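Local coordinates for protein kappa-carrageenase (Zobellia galactanivorans, PDB 5OCR) that probably hydrolyses kappa-carrageenan, the sulfated galactan of red algae, through the glycoside hydrolase family 16 beta-jellyroll domain that makes up this chain, at residues 83-88 with 255-260; 90-95 with 232-237; 97-102 with 205-210; 242-247 with 262-267. All coordinates share one frame; numbering follows the deposited sequence.

Interaction 1 of 4, residues 83-88 with 255-260; sequences GTYFTS and AINPET
Tyr85 lays one face of its ring on Asn257 and Pro258, and this CH-pi packing holds the loop after strand 252-255 against the start of strand 86-97 of the jellyroll. The tight part is here: Asn257 CA stands 4.0 Å from the centroid of the Tyr85 ring, and on the same face Pro258 CD comes to 3.8 Å from Tyr85 CG. A tyrosine suits the place because its broad face can take two C-H groups that sit next to backbone nitrogens and are slightly polarised. Further out, Asn257 CG lies anti to the backbone N (chi1 -179°), which lays the amide on the phenol end, the planes 22° apart. Pro258 also reaches inward, its CG 3.9 Å from Phe86 CZ, and Phe86 in turn meets the ring of His74.

The other side is looser and opens to solvent at exposed Glu259 and Thr260, away from the packed rings. At Gly83, whose positive phi of 84° favours glycine, the touch is Gly83 O against Ala255 CB at 3.5 Å. No hydrogen bond crosses between the segments; the loop's own bonds and Asn78 help hold its shape: Asn257 OD1 accepts from Glu259 N at 2.8 Å, making an Asx turn, and from Asn78 ND2. Asn257 O is gripped twice by Thr260, through its backbone N and through OG1, which lies 2.7 Å from Asn257 O in the carbonyl plane, on a lone pair.

Interaction 2 of 4, residues 90-95 with 232-237; sequences IFKSYQ and PMNVTL
Phe91 and Leu237 form a hydrogen-bonded antiparallel pair where strand 86-97 runs beside strand 233-241 in the jellyroll, Leu237 N giving a 2.7 Å bond to Phe91 O. The next pair, Lys92 with Thr236, is non-hydrogen-bonded, and both side chains leave the same face of the sheet.

From CB on that face, the Lys92 chain runs fully extended, with CG opposite the backbone N (chi1 -178°). Its CG has Asn234 CB at 3.9 Å and lies alongside the Thr236 hydroxyl. CD carries the chain onward to CE, which crosses the Asn234 side chain 3.4 Å from Asn234 CG. NZ at the tip bonds to Asn46 O and Tyr122 OH, and more weakly to a water that donates to Asn234 OD1. A lysine suits this place because its long methylene chain can cover a neighbour before the amine finds its oxygens. Beside it, Ile90 CD1 is pressed to 3.3 Å from Thr236 CG2, tighter than usual contact.

Toward the corner one main-chain bond remains, from Ser93 N to Val235 O, and side chains add to it. Asn234 ND2 donates to Ser93 O at 2.8 Å, and Ser93 OG accepts from Val235 N at 2.9 Å while donating to Gln95 O at 2.7 Å. On the other face Val235 and Leu237 pack on strands 100-107 and 273-285.

The Lys92 amine is thus buried among oxygen atoms, whose dipoles would probably offset much of the cost of holding a charge there.

Interaction 3 of 4, residues 97-102 with 205-210; sequences FTYGYF and CEVNQN
Gly100 and Val207 pair across antiparallel strands 100-107 and 200-207 of the jellyroll, with Val207 N 2.8 Å from Gly100 O. Phe102 and Cys205 form the next hydrogen-bonded pair. Backbone angles of 153° and -164° at Gly100 would jam a CB against the preceding carbonyl, hence the glycine.

Val207 CG2 sits 3.8 Å from Phe102 CE2, and Val207 CG1 lies in the plane of the Tyr99 ring at its edge, 3.9 Å from Tyr99 CD1. One face of that ring takes Thr98 CG2; the opposite face lies over the backbone beyond the strand, with Gln209 N 3.6 Å above its plane. Tyr99 reaches there with CG opposite its own carbonyl carbon (chi1 -58°), and His230 ND1 is bonded to Tyr99 OH. A leucine in place of Tyr99 would probably leave the Gln209 backbone without its flat cover and His230 without its hydroxyl partner.

On the other face of the sheet, Tyr101 CD1 rests 3.6 Å from Glu206 CB. Further out, Tyr101 OH bonds to Lys13 O, while the buried Glu206 carboxylate is held by the hydroxyls of Tyr215 and Ser15; such neutral donors would probably stabilise a charge less than an ion pair would.

Interaction 4 of 4, residues 242-247 with 262-267; sequences RKPFVK and AKAREK
A cis-proline turn of type VI, residues 242-245, receives the short helix 262-267 just before strand 246-249 begins, with Pro244 and Phe245 meeting Ala264. Phe245 N closes the turn on Arg242 O at 2.9 Å. Proline is the residue that most readily adopts the cis peptide, and here it also turns its ring toward the helix. Pro244 CB lies 3.9 Å from Lys263 CB, while the turn's carbonyl Pro244 O touches Ala264 CB at 3.6 Å. The short methyl of alanine lets the helix come this close to the turn.

Beside it, Phe245 points CG away from its own carbonyl carbon (chi1 -61°), which lets the ring reach from Ala264 to Lys267, one turn on. Its CD1 is 3.7 Å from Ala264 CB, CE1 is 3.4 Å from Ala264 O, and CZ is 3.6 Å from Lys267 CB. The same ring meets Phe86 and Ile271. A serine in its place would probably open a gap between Ala264 and Lys267 and leave Phe86 without one of its aromatic neighbours.

Lys267 lends its aliphatic part, crossing the Pro244 ring at about a right angle with its CG 4.1 Å from Pro244 CG, and then bends away so that NZ bonds to Glu113 O. No hydrogen bond links turn and helix, so their fit rests on shape and apolar contact, while the Lys267 amine finds its partner outside the contact.

Strand 86-97 links interactions 1 and 2, whose centres are about 25 Å apart: its start meets the loop 255-260 and its later part pairs with strand 233-241. The chain then passes into strand 100-107 and interaction 3, its centre about 14 Å from that of interaction 2 and joined to it by a probable hydrogen bond from Phe97 N to Met233 O. Interaction 4 lies beside interaction 1, centres about 9 Å apart, with Ile256 N probably bonded to Phe245 O. Interactions 1 and 3 lie on opposite sides of the chain's centre. The early jellyroll strands thus find partners 100 or more residues later, whereas interaction 4 joins segments only 15 residues apart, on the side of interaction 1.

Interaction 1 of 4, residues 83-88 with 255-260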
loop_
_atom_site.group_PDB
_atom_site.type_symbol
_atom_site.label_atom_id
_atom_site.label_comp_id
_atom_site.label_asym_id
_atom_site.label_seq_id
_atom_site.Cartn_x
_atom_site.Cartn_y
_atom_site.Cartn_z
ATOM N N GLY A 83 13.349 -15.676 9.589
ATOM C CA GLY A 83 12.024 -15.836 10.269
ATOM C C GLY A 83 10.812 -15.814 9.301
ATOM O O GLY A 83 9.653 -15.762 9.759
ATOM N N THR A 84 11.049 -15.748 7.982
ATOM C CA THR A 84 9.928 -15.570 7.054
ATOM C C THR A 84 9.955 -16.615 5.938
ATOM O O THR A 84 11.015 -17.203 5.641
ATOM C CB THR A 84 9.919 -14.157 6.438
ATOM O OG1 THR A 84 11.045 -13.931 5.590
ATOM C CG2 THR A 84 9.935 -13.122 7.554
ATOM N N TYR A 85 8.753 -16.874 5.395
ATOM C CA TYR A 85 8.523 -18.053 4.499
ATOM C C TYR A 85 8.089 -17.702 3.074
ATOM O O TYR A 85 7.940 -18.573 2.197
ATOM C CB TYR A 85 7.482 -18.991 5.114
ATOM C CG TYR A 85 7.892 -19.572 6.435
ATOM C CD1 TYR A 85 8.541 -20.789 6.478
ATOM C CD2 TYR A 85 7.667 -18.858 7.629
ATOM C CE1 TYR A 85 8.910 -21.329 7.678
ATOM C CE2 TYR A 85 8.010 -19.412 8.836
ATOM C CZ TYR A 85 8.667 -20.621 8.831
ATOM O OH TYR A 85 9.088 -21.204 10.006
ATOM N N PHE A 86 7.850 -16.407 2.843
ATOM C CA PHE A 86 7.457 -15.860 1.512
ATOM C C PHE A 86 8.315 -14.659 1.073
ATOM O O PHE A 86 8.859 -13.942 1.922
ATOM C CB PHE A 86 6.032 -15.377 1.652
ATOM C CG PHE A 86 5.076 -16.474 1.916
ATOM C CD1 PHE A 86 4.453 -17.152 0.834
ATOM C CD2 PHE A 86 4.847 -16.925 3.244
ATOM C CE1 PHE A 86 3.558 -18.213 1.097
ATOM C CE2 PHE A 86 3.976 -17.998 3.490
ATOM C CZ PHE A 86 3.334 -18.626 2.422
ATOM N N THR A 87 8.330 -14.395 -0.245
ATOM C CA THR A 87 8.864 -13.146 -0.767
ATOM C C THR A 87 7.821 -12.466 -1.619
ATOM O O THR A 87 6.976 -13.137 -2.229
ATOM C CB THR A 87 10.208 -13.342 -1.566
ATOM O OG1 THR A 87 9.998 -14.191 -2.723
ATOM C CG2 THR A 87 11.301 -13.943 -0.595
ATOM N N SER A 88 7.982 -11.170 -1.714
ATOM C CA SER A 88 7.057 -10.398 -2.531
ATOM C C SER A 88 7.706 -9.379 -3.411
ATOM O O SER A 88 8.940 -9.368 -3.614
ATOM C CB SER A 88 5.933 -9.856 -1.636
ATOM O OG SER A 88 4.870 -9.378 -2.477
ATOM N N ALA A 255 5.039 -13.782 11.046
ATOM C CA ALA A 255 4.922 -14.924 10.111
ATOM C C ALA A 255 4.364 -16.238 10.719
ATOM O O ALA A 255 4.688 -16.568 11.852
ATOM C CB ALA A 255 6.237 -15.185 9.408
ATOM N N ILE A 256 3.505 -16.952 9.985
ATOM C CA ILE A 256 3.036 -18.343 10.367
ATOM C C ILE A 256 3.727 -19.309 9.416
ATOM O O ILE A 256 3.788 -19.078 8.213
ATOM C CB ILE A 256 1.484 -18.420 10.246
ATOM C CG1 ILE A 256 0.855 -17.309 11.128
ATOM C CG2 ILE A 256 0.943 -19.833 10.454
ATOM C CD1 ILE A 256 -0.609 -17.483 11.417
ATOM N N ASN A 257 4.305 -20.390 9.928
ATOM C CA ASN A 257 4.807 -21.421 9.078
ATOM C C ASN A 257 3.640 -22.133 8.372
ATOM O O ASN A 257 2.795 -22.762 9.051
ATOM C CB ASN A 257 5.616 -22.413 9.935
ATOM C CG ASN A 257 6.213 -23.540 9.141
ATOM O OD1 ASN A 257 5.850 -23.834 8.001
ATOM N ND2 ASN A 257 7.170 -24.240 9.797
ATOM N N PRO A 258 3.567 -21.984 7.019
ATOM C CA PRO A 258 2.449 -22.560 6.366
ATOM C C PRO A 258 2.351 -24.049 6.460
ATOM O O PRO A 258 1.248 -24.522 6.292
ATOM C CB PRO A 258 2.484 -21.926 4.951
ATOM C CG PRO A 258 3.944 -21.725 4.688
ATOM C CD PRO A 258 4.529 -21.405 6.052
ATOM N N GLU A 259 3.410 -24.796 6.903
ATOM C CA GLU A 259 3.285 -26.247 7.252
ATOM C C GLU A 259 2.846 -26.602 8.704
ATOM O O GLU A 259 2.734 -27.776 9.100
ATOM C CB GLU A 259 4.549 -27.034 6.892
ATOM C CG GLU A 259 5.315 -26.543 5.661
ATOM C CD GLU A 259 4.599 -26.688 4.316
ATOM O OE1 GLU A 259 3.630 -27.471 4.232
ATOM O OE2 GLU A 259 5.028 -26.038 3.311
ATOM N N THR A 260 2.599 -25.587 9.506
ATOM C CA THR A 260 2.097 -25.785 10.863
ATOM C C THR A 260 0.667 -25.356 11.062
ATOM O O THR A 260 0.200 -25.414 12.200
ATOM C CB THR A 260 2.864 -24.920 11.889
ATOM O OG1 THR A 260 2.639 -23.474 11.616
ATOM C CG2 THR A 260 4.294 -25.324 11.869
#

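Interaction 2 of 4, residues 90-95 with 232-237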
loop_
_atom_site.group_PDB
_atom_site.type_symbol
_atom_site.label_atom_id
_atom_site.label_comp_id
_atom_site.label_asym_id
_atom_site.label_seq_id
_atom_site.Cartn_x
_atom_site.Cartn_y
_atom_site.Cartn_z
ATOM N N ILE A 90 7.634 -5.091 -5.025
ATOM C CA ILE A 90 7.293 -3.741 -4.578
ATOM C C ILE A 90 7.874 -2.722 -5.540
ATOM O O ILE A 90 9.007 -2.895 -5.939
ATOM C CB ILE A 90 7.732 -3.452 -3.135
ATOM C CG1 ILE A 90 7.516 -1.953 -2.770
ATOM C CG2 ILE A 90 9.213 -3.853 -2.891
ATOM C CD1 ILE A 90 7.596 -1.693 -1.241
ATOM N N PHE A 91 7.065 -1.742 -5.968
ATOM C CA PHE A 91 7.576 -0.558 -6.604
ATOM C C PHE A 91 7.589 0.565 -5.595
ATOM O O PHE A 91 6.513 0.960 -5.083
ATOM C CB PHE A 91 6.668 -0.096 -7.759
ATOM C CG PHE A 91 6.761 -0.949 -8.967
ATOM C CD1 PHE A 91 7.838 -0.825 -9.842
ATOM C CD2 PHE A 91 5.763 -1.845 -9.261
ATOM C CE1 PHE A 91 7.924 -1.639 -10.998
ATOM C CE2 PHE A 91 5.840 -2.606 -10.432
ATOM C CZ PHE A 91 6.931 -2.513 -11.293
ATOM N N LYS A 92 8.784 1.033 -5.234
ATOM C CA LYS A 92 8.960 2.192 -4.274
ATOM C C LYS A 92 9.719 3.272 -4.978
ATOM O O LYS A 92 10.871 3.059 -5.429
ATOM C CB LYS A 92 9.669 1.753 -3.021
ATOM C CG LYS A 92 9.782 2.964 -2.045
ATOM C CD LYS A 92 10.677 2.534 -0.851
ATOM C CE LYS A 92 10.859 3.836 -0.036
ATOM N NZ LYS A 92 11.757 3.476 1.142
ATOM N N SER A 93 9.111 4.451 -5.149
ATOM C CA SER A 93 9.851 5.512 -5.861
ATOM C C SER A 93 11.110 5.970 -5.078
ATOM O O SER A 93 11.074 6.162 -3.825
ATOM C CB SER A 93 8.977 6.720 -6.204
ATOM O OG SER A 93 8.513 7.366 -5.005
ATOM N N TYR A 94 12.190 6.251 -5.798
ATOM C CA TYR A 94 13.254 6.975 -5.102
ATOM C C TYR A 94 12.795 8.378 -4.704
ATOM O O TYR A 94 13.182 8.894 -3.619
ATOM C CB TYR A 94 14.518 7.065 -5.957
ATOM C CG TYR A 94 15.320 5.822 -5.864
ATOM C CD1 TYR A 94 16.217 5.620 -4.843
ATOM C CD2 TYR A 94 15.195 4.837 -6.834
ATOM C CE1 TYR A 94 16.951 4.441 -4.780
ATOM C CE2 TYR A 94 15.911 3.678 -6.784
ATOM C CZ TYR A 94 16.770 3.468 -5.750
ATOM O OH TYR A 94 17.441 2.317 -5.684
ATOM N N GLN A 95 12.042 9.023 -5.573
ATOM C CA GLN A 95 11.624 10.422 -5.357
ATOM C C GLN A 95 10.544 10.502 -4.229
ATOM O O GLN A 95 9.623 9.658 -4.218
ATOM C CB GLN A 95 11.070 11.043 -6.644
ATOM C CG GLN A 95 10.666 12.486 -6.481
ATOM C CD GLN A 95 11.771 13.384 -6.109
ATOM O OE1 GLN A 95 12.883 13.302 -6.678
ATOM N NE2 GLN A 95 11.513 14.266 -5.142
ATOM N N PRO A 232 7.826 14.287 3.760
ATOM C CA PRO A 232 8.044 13.733 2.394
ATOM C C PRO A 232 7.890 12.201 2.418
ATOM O O PRO A 232 8.338 11.533 3.372
ATOM C CB PRO A 232 9.536 14.071 2.094
ATOM C CG PRO A 232 9.828 15.279 3.034
ATOM C CD PRO A 232 9.053 14.945 4.313
ATOM N N MET A 233 7.147 11.694 1.435
ATOM C CA MET A 233 6.801 10.254 1.386
ATOM C C MET A 233 7.145 9.681 0.024
ATOM O O MET A 233 7.014 10.370 -1.011
ATOM C CB MET A 233 5.270 10.128 1.548
ATOM C CG MET A 233 4.903 10.451 3.045
ATOM S SD MET A 233 3.100 10.511 3.250
ATOM C CE MET A 233 2.670 11.977 2.374
ATOM N N ASN A 234 7.528 8.408 0.025
ATOM C CA ASN A 234 7.803 7.640 -1.202
ATOM C C ASN A 234 6.553 6.973 -1.708
ATOM O O ASN A 234 5.671 6.613 -0.910
ATOM C CB ASN A 234 8.871 6.589 -1.007
ATOM C CG ASN A 234 10.171 7.177 -0.476
ATOM O OD1 ASN A 234 10.300 7.432 0.721
ATOM N ND2 ASN A 234 11.110 7.375 -1.348
ATOM N N VAL A 235 6.452 6.974 -3.039
ATOM C CA VAL A 235 5.198 6.466 -3.725
ATOM C C VAL A 235 5.344 4.956 -3.901
ATOM O O VAL A 235 6.326 4.502 -4.474
ATOM C CB VAL A 235 4.946 7.136 -5.108
ATOM C CG1 VAL A 235 3.689 6.501 -5.819
ATOM C CG2 VAL A 235 4.808 8.637 -4.882
ATOM N N THR A 236 4.381 4.162 -3.377
ATOM C CA THR A 236 4.648 2.683 -3.178
ATOM C C THR A 236 3.531 1.843 -3.726
ATOM O O THR A 236 2.393 2.126 -3.404
ATOM C CB THR A 236 4.912 2.371 -1.713
ATOM O OG1 THR A 236 5.924 3.331 -1.235
ATOM C CG2 THR A 236 5.506 0.901 -1.590
ATOM N N LEU A 237 3.855 0.830 -4.534
ATOM C CA LEU A 237 2.855 -0.228 -4.870
ATOM C C LEU A 237 3.454 -1.544 -4.382
ATOM O O LEU A 237 4.617 -1.887 -4.750
ATOM C CB LEU A 237 2.720 -0.275 -6.386
ATOM C CG LEU A 237 2.124 0.942 -7.097
ATOM C CD1 LEU A 237 2.667 1.054 -8.547
ATOM C CD2 LEU A 237 0.618 0.822 -7.045
HETATM O O HOH W 1 9.909 5.653 2.728
#

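Interaction 3 of 4, residues 97-102 with 205-210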
loop_
_atom_site.group_PDB
_atom_site.type_symbol
_atom_site.label_atom_id
_atom_site.label_comp_id
_atom_site.label_asym_id
_atom_site.label_seq_id
_atom_site.Cartn_x
_atom_site.Cartn_y
_atom_site.Cartn_z
ATOM N N PHE A 97 7.502 12.877 -2.149
ATOM C CA PHE A 97 6.588 13.974 -2.408
ATOM C C PHE A 97 5.809 14.217 -1.115
ATOM O O PHE A 97 5.716 13.386 -0.289
ATOM C CB PHE A 97 5.485 13.515 -3.428
ATOM C CG PHE A 97 6.037 13.124 -4.759
ATOM C CD1 PHE A 97 6.098 14.054 -5.791
ATOM C CD2 PHE A 97 6.551 11.816 -4.949
ATOM C CE1 PHE A 97 6.656 13.662 -7.024
ATOM C CE2 PHE A 97 7.097 11.432 -6.155
ATOM C CZ PHE A 97 7.148 12.361 -7.190
ATOM N N THR A 98 5.174 15.357 -1.004
ATOM C CA THR A 98 4.331 15.561 0.213
ATOM C C THR A 98 2.917 15.785 -0.303
ATOM O O THR A 98 2.062 14.874 -0.211
ATOM C CB THR A 98 4.837 16.730 1.087
ATOM O OG1 THR A 98 6.227 16.564 1.436
ATOM C CG2 THR A 98 3.975 16.774 2.446
ATOM N N TYR A 99 2.723 16.882 -0.986
ATOM C CA TYR A 99 1.372 17.191 -1.413
ATOM C C TYR A 99 1.262 16.908 -2.919
ATOM O O TYR A 99 2.231 16.965 -3.595
ATOM C CB TYR A 99 1.061 18.628 -1.182
ATOM C CG TYR A 99 1.200 19.030 0.240
ATOM C CD1 TYR A 99 0.648 18.283 1.283
ATOM C CD2 TYR A 99 1.792 20.248 0.528
ATOM C CE1 TYR A 99 0.847 18.676 2.606
ATOM C CE2 TYR A 99 1.959 20.670 1.832
ATOM C CZ TYR A 99 1.474 19.873 2.862
ATOM O OH TYR A 99 1.668 20.312 4.169
ATOM N N GLY A 100 0.087 16.609 -3.434
ATOM C CA GLY A 100 -0.043 16.320 -4.848
ATOM C C GLY A 100 -1.235 15.405 -5.059
ATOM O O GLY A 100 -2.075 15.248 -4.142
ATOM N N TYR A 101 -1.287 14.803 -6.233
ATOM C CA TYR A 101 -2.282 13.800 -6.517
ATOM C C TYR A 101 -1.626 12.509 -6.944
ATOM O O TYR A 101 -0.699 12.544 -7.782
ATOM C CB TYR A 101 -3.199 14.307 -7.667
ATOM C CG TYR A 101 -4.546 13.598 -7.797
ATOM C CD1 TYR A 101 -5.706 14.211 -7.336
ATOM C CD2 TYR A 101 -4.640 12.356 -8.459
ATOM C CE1 TYR A 101 -6.914 13.549 -7.435
ATOM C CE2 TYR A 101 -5.844 11.684 -8.498
ATOM C CZ TYR A 101 -6.975 12.337 -8.039
ATOM O OH TYR A 101 -8.208 11.708 -8.166
ATOM N N PHE A 102 -2.109 11.370 -6.401
ATOM C CA PHE A 102 -1.466 10.061 -6.638
ATOM C C PHE A 102 -2.492 9.058 -7.144
ATOM O O PHE A 102 -3.551 8.897 -6.451
ATOM C CB PHE A 102 -0.849 9.548 -5.332
ATOM C CG PHE A 102 -0.002 10.603 -4.642
ATOM C CD1 PHE A 102 1.378 10.618 -4.853
ATOM C CD2 PHE A 102 -0.551 11.622 -3.856
ATOM C CE1 PHE A 102 2.156 11.660 -4.354
ATOM C CE2 PHE A 102 0.232 12.620 -3.265
ATOM C CZ PHE A 102 1.618 12.632 -3.523
ATOM N N CYS A 205 -5.675 9.567 -4.774
ATOM C CA CYS A 205 -5.645 10.313 -3.505
ATOM C C CYS A 205 -5.131 11.718 -3.783
ATOM O O CYS A 205 -3.979 11.864 -4.370
ATOM C CB CYS A 205 -4.692 9.673 -2.529
ATOM S SG CYS A 205 -4.799 10.294 -0.840
ATOM N N GLU A 206 -5.856 12.700 -3.267
ATOM C CA GLU A 206 -5.417 14.074 -3.351
ATOM C C GLU A 206 -4.975 14.534 -1.973
ATOM O O GLU A 206 -5.760 14.424 -1.017
ATOM C CB GLU A 206 -6.611 14.873 -3.922
ATOM C CG GLU A 206 -6.303 16.339 -4.092
ATOM C CD GLU A 206 -7.559 17.083 -4.550
ATOM O OE1 GLU A 206 -8.490 16.434 -5.029
ATOM O OE2 GLU A 206 -7.559 18.351 -4.580
ATOM N N VAL A 207 -3.735 15.045 -1.848
ATOM C CA VAL A 207 -3.148 15.336 -0.551
ATOM C C VAL A 207 -2.746 16.822 -0.583
ATOM O O VAL A 207 -1.953 17.229 -1.448
ATOM C CB VAL A 207 -1.858 14.523 -0.271
ATOM C CG1 VAL A 207 -1.288 14.868 1.104
ATOM C CG2 VAL A 207 -2.159 13.021 -0.367
ATOM N N ASN A 208 -3.302 17.617 0.319
ATOM C CA ASN A 208 -2.853 19.012 0.435
ATOM C C ASN A 208 -2.605 19.360 1.927
ATOM O O ASN A 208 -2.795 18.532 2.775
ATOM C CB ASN A 208 -3.839 19.999 -0.275
ATOM C CG ASN A 208 -5.222 19.982 0.322
ATOM O OD1 ASN A 208 -5.416 20.159 1.549
ATOM N ND2 ASN A 208 -6.202 19.850 -0.531
ATOM N N GLN A 209 -2.195 20.607 2.245
ATOM C CA GLN A 209 -1.873 20.906 3.652
ATOM C C GLN A 209 -3.064 20.810 4.546
ATOM O O GLN A 209 -2.889 20.695 5.764
ATOM C CB GLN A 209 -1.246 22.326 3.773
ATOM C CG GLN A 209 -2.197 23.376 3.275
ATOM C CD GLN A 209 -1.641 24.776 3.333
ATOM O OE1 GLN A 209 -0.850 25.130 4.213
ATOM N NE2 GLN A 209 -2.064 25.597 2.371
ATOM N N ASN A 210 -4.263 20.918 3.974
ATOM C CA ASN A 210 -5.468 20.906 4.763
ATOM C C ASN A 210 -6.260 19.590 4.893
ATOM O O ASN A 210 -6.858 19.300 5.939
ATOM C CB ASN A 210 -6.440 21.958 4.206
ATOM C CG ASN A 210 -5.855 23.357 4.213
ATOM O OD1 ASN A 210 -5.975 24.115 3.190
ATOM N ND2 ASN A 210 -5.267 23.747 5.328
#

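Interaction 4 of 4, residues 242-247 with 262-267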
loop_
_atom_site.group_PDB
_atom_site.type_symbol
_atom_site.label_atom_id
_atom_site.label_comp_id
_atom_site.label_asym_id
_atom_site.label_seq_id
_atom_site.Cartn_x
_atom_site.Cartn_y
_atom_site.Cartn_z
ATOM N N ARG A 242 -0.969 -11.468 4.385
ATOM C CA ARG A 242 -1.965 -11.376 5.439
ATOM C C ARG A 242 -2.378 -12.766 5.935
ATOM O O ARG A 242 -1.937 -13.769 5.456
ATOM C CB ARG A 242 -3.273 -10.740 4.925
ATOM C CG ARG A 242 -3.010 -9.317 4.382
ATOM C CD ARG A 242 -2.738 -8.381 5.541
ATOM N NE ARG A 242 -2.676 -6.929 5.127
ATOM C CZ ARG A 242 -1.538 -6.269 4.840
ATOM N NH1 ARG A 242 -0.352 -6.927 4.816
ATOM N NH2 ARG A 242 -1.555 -4.959 4.558
ATOM N N LYS A 243 -3.257 -12.735 6.923
ATOM C CA LYS A 243 -3.753 -13.983 7.496
ATOM C C LYS A 243 -4.424 -14.769 6.322
ATOM O O LYS A 243 -5.116 -14.127 5.424
ATOM C CB LYS A 243 -4.661 -13.562 8.584
ATOM C CG LYS A 243 -6.091 -13.852 8.399
ATOM C CD LYS A 243 -6.616 -13.752 9.832
ATOM C CE LYS A 243 -8.121 -13.851 9.908
ATOM N NZ LYS A 243 -8.516 -15.273 10.018
ATOM N N PRO A 244 -4.291 -16.119 6.268
ATOM C CA PRO A 244 -3.832 -17.015 7.303
ATOM C C PRO A 244 -2.284 -17.151 7.389
ATOM O O PRO A 244 -1.808 -17.948 8.164
ATOM C CB PRO A 244 -4.497 -18.344 6.922
ATOM C CG PRO A 244 -4.445 -18.341 5.409
ATOM C CD PRO A 244 -4.656 -16.849 5.043
ATOM N N PHE A 245 -1.526 -16.370 6.615
ATOM C CA PHE A 245 -0.057 -16.510 6.612
ATOM C C PHE A 245 0.634 -15.615 7.634
ATOM O O PHE A 245 1.837 -15.669 7.784
ATOM C CB PHE A 245 0.477 -16.157 5.238
ATOM C CG PHE A 245 -0.045 -17.045 4.148
ATOM C CD1 PHE A 245 0.190 -18.434 4.180
ATOM C CD2 PHE A 245 -0.793 -16.512 3.101
ATOM C CE1 PHE A 245 -0.272 -19.245 3.136
ATOM C CE2 PHE A 245 -1.256 -17.319 2.043
ATOM C CZ PHE A 245 -0.983 -18.665 2.053
ATOM N N VAL A 246 -0.118 -14.755 8.308
ATOM C CA VAL A 246 0.454 -13.963 9.364
ATOM C C VAL A 246 -0.580 -13.921 10.480
ATOM O O VAL A 246 -1.772 -14.160 10.263
ATOM C CB VAL A 246 0.738 -12.524 8.922
ATOM C CG1 VAL A 246 1.481 -12.477 7.590
ATOM C CG2 VAL A 246 -0.572 -11.813 8.643
ATOM N N LYS A 247 -0.114 -13.522 11.656
ATOM C CA LYS A 247 -0.977 -13.434 12.830
ATOM C C LYS A 247 -0.526 -12.250 13.635
ATOM O O LYS A 247 0.650 -12.115 13.976
ATOM C CB LYS A 247 -0.915 -14.711 13.660
ATOM C CG LYS A 247 -1.435 -14.606 15.085
ATOM C CD LYS A 247 -2.955 -14.706 15.177
ATOM C CE LYS A 247 -3.401 -15.230 16.549
ATOM N NZ LYS A 247 -3.009 -14.333 17.689
ATOM N N ALA A 262 -3.444 -25.399 9.295
ATOM C CA ALA A 262 -4.230 -26.015 8.199
ATOM C C ALA A 262 -4.658 -24.969 7.202
ATOM O O ALA A 262 -4.660 -25.231 6.004
ATOM C CB ALA A 262 -5.486 -26.690 8.715
ATOM N N LYS A 263 -5.092 -23.809 7.694
ATOM C CA LYS A 263 -5.625 -22.786 6.741
ATOM C C LYS A 263 -4.533 -22.250 5.832
ATOM O O LYS A 263 -4.720 -22.139 4.598
ATOM C CB LYS A 263 -6.444 -21.708 7.453
ATOM C CG LYS A 263 -7.760 -22.320 7.942
ATOM C CD LYS A 263 -8.008 -21.981 9.395
ATOM C CE LYS A 263 -8.857 -20.715 9.512
ATOM N NZ LYS A 263 -10.118 -20.816 8.716
ATOM N N ALA A 264 -3.375 -21.986 6.422
ATOM C CA ALA A 264 -2.210 -21.585 5.620
ATOM C C ALA A 264 -1.767 -22.658 4.638
ATOM O O ALA A 264 -1.618 -22.350 3.467
ATOM C CB ALA A 264 -1.069 -21.085 6.503
ATOM N N ARG A 265 -1.635 -23.932 5.080
ATOM C CA ARG A 265 -1.317 -25.028 4.168
ATOM C C ARG A 265 -2.311 -25.153 3.013
ATOM O O ARG A 265 -1.905 -25.307 1.837
ATOM C CB ARG A 265 -1.187 -26.354 4.929
ATOM C CG ARG A 265 -0.406 -27.360 4.115
ATOM C CD ARG A 265 -0.164 -28.513 5.084
ATOM N NE ARG A 265 0.389 -29.711 4.474
ATOM C CZ ARG A 265 -0.329 -30.576 3.794
ATOM N NH1 ARG A 265 -1.641 -30.398 3.609
ATOM N NH2 ARG A 265 0.264 -31.612 3.282
ATOM N N GLU A 266 -3.594 -25.097 3.304
ATOM C CA GLU A 266 -4.493 -25.269 2.154
ATOM C C GLU A 266 -4.448 -24.094 1.190
ATOM O O GLU A 266 -4.523 -24.302 -0.023
ATOM C CB GLU A 266 -5.889 -25.744 2.535
ATOM C CG GLU A 266 -6.616 -24.823 3.469
ATOM C CD GLU A 266 -8.076 -24.711 3.096
ATOM O OE1 GLU A 266 -8.497 -25.399 2.122
ATOM O OE2 GLU A 266 -8.803 -23.930 3.766
ATOM N N LYS A 267 -4.249 -22.872 1.671
ATOM C CA LYS A 267 -3.996 -21.748 0.692
ATOM C C LYS A 267 -2.680 -21.821 -0.121
ATOM O O LYS A 267 -2.505 -21.081 -1.082
ATOM C CB LYS A 267 -4.056 -20.372 1.351
ATOM C CG LYS A 267 -5.431 -20.038 1.853
ATOM C CD LYS A 267 -5.776 -18.635 1.457
ATOM C CE LYS A 267 -7.207 -18.378 1.822
ATOM N NZ LYS A 267 -7.798 -17.765 0.619
#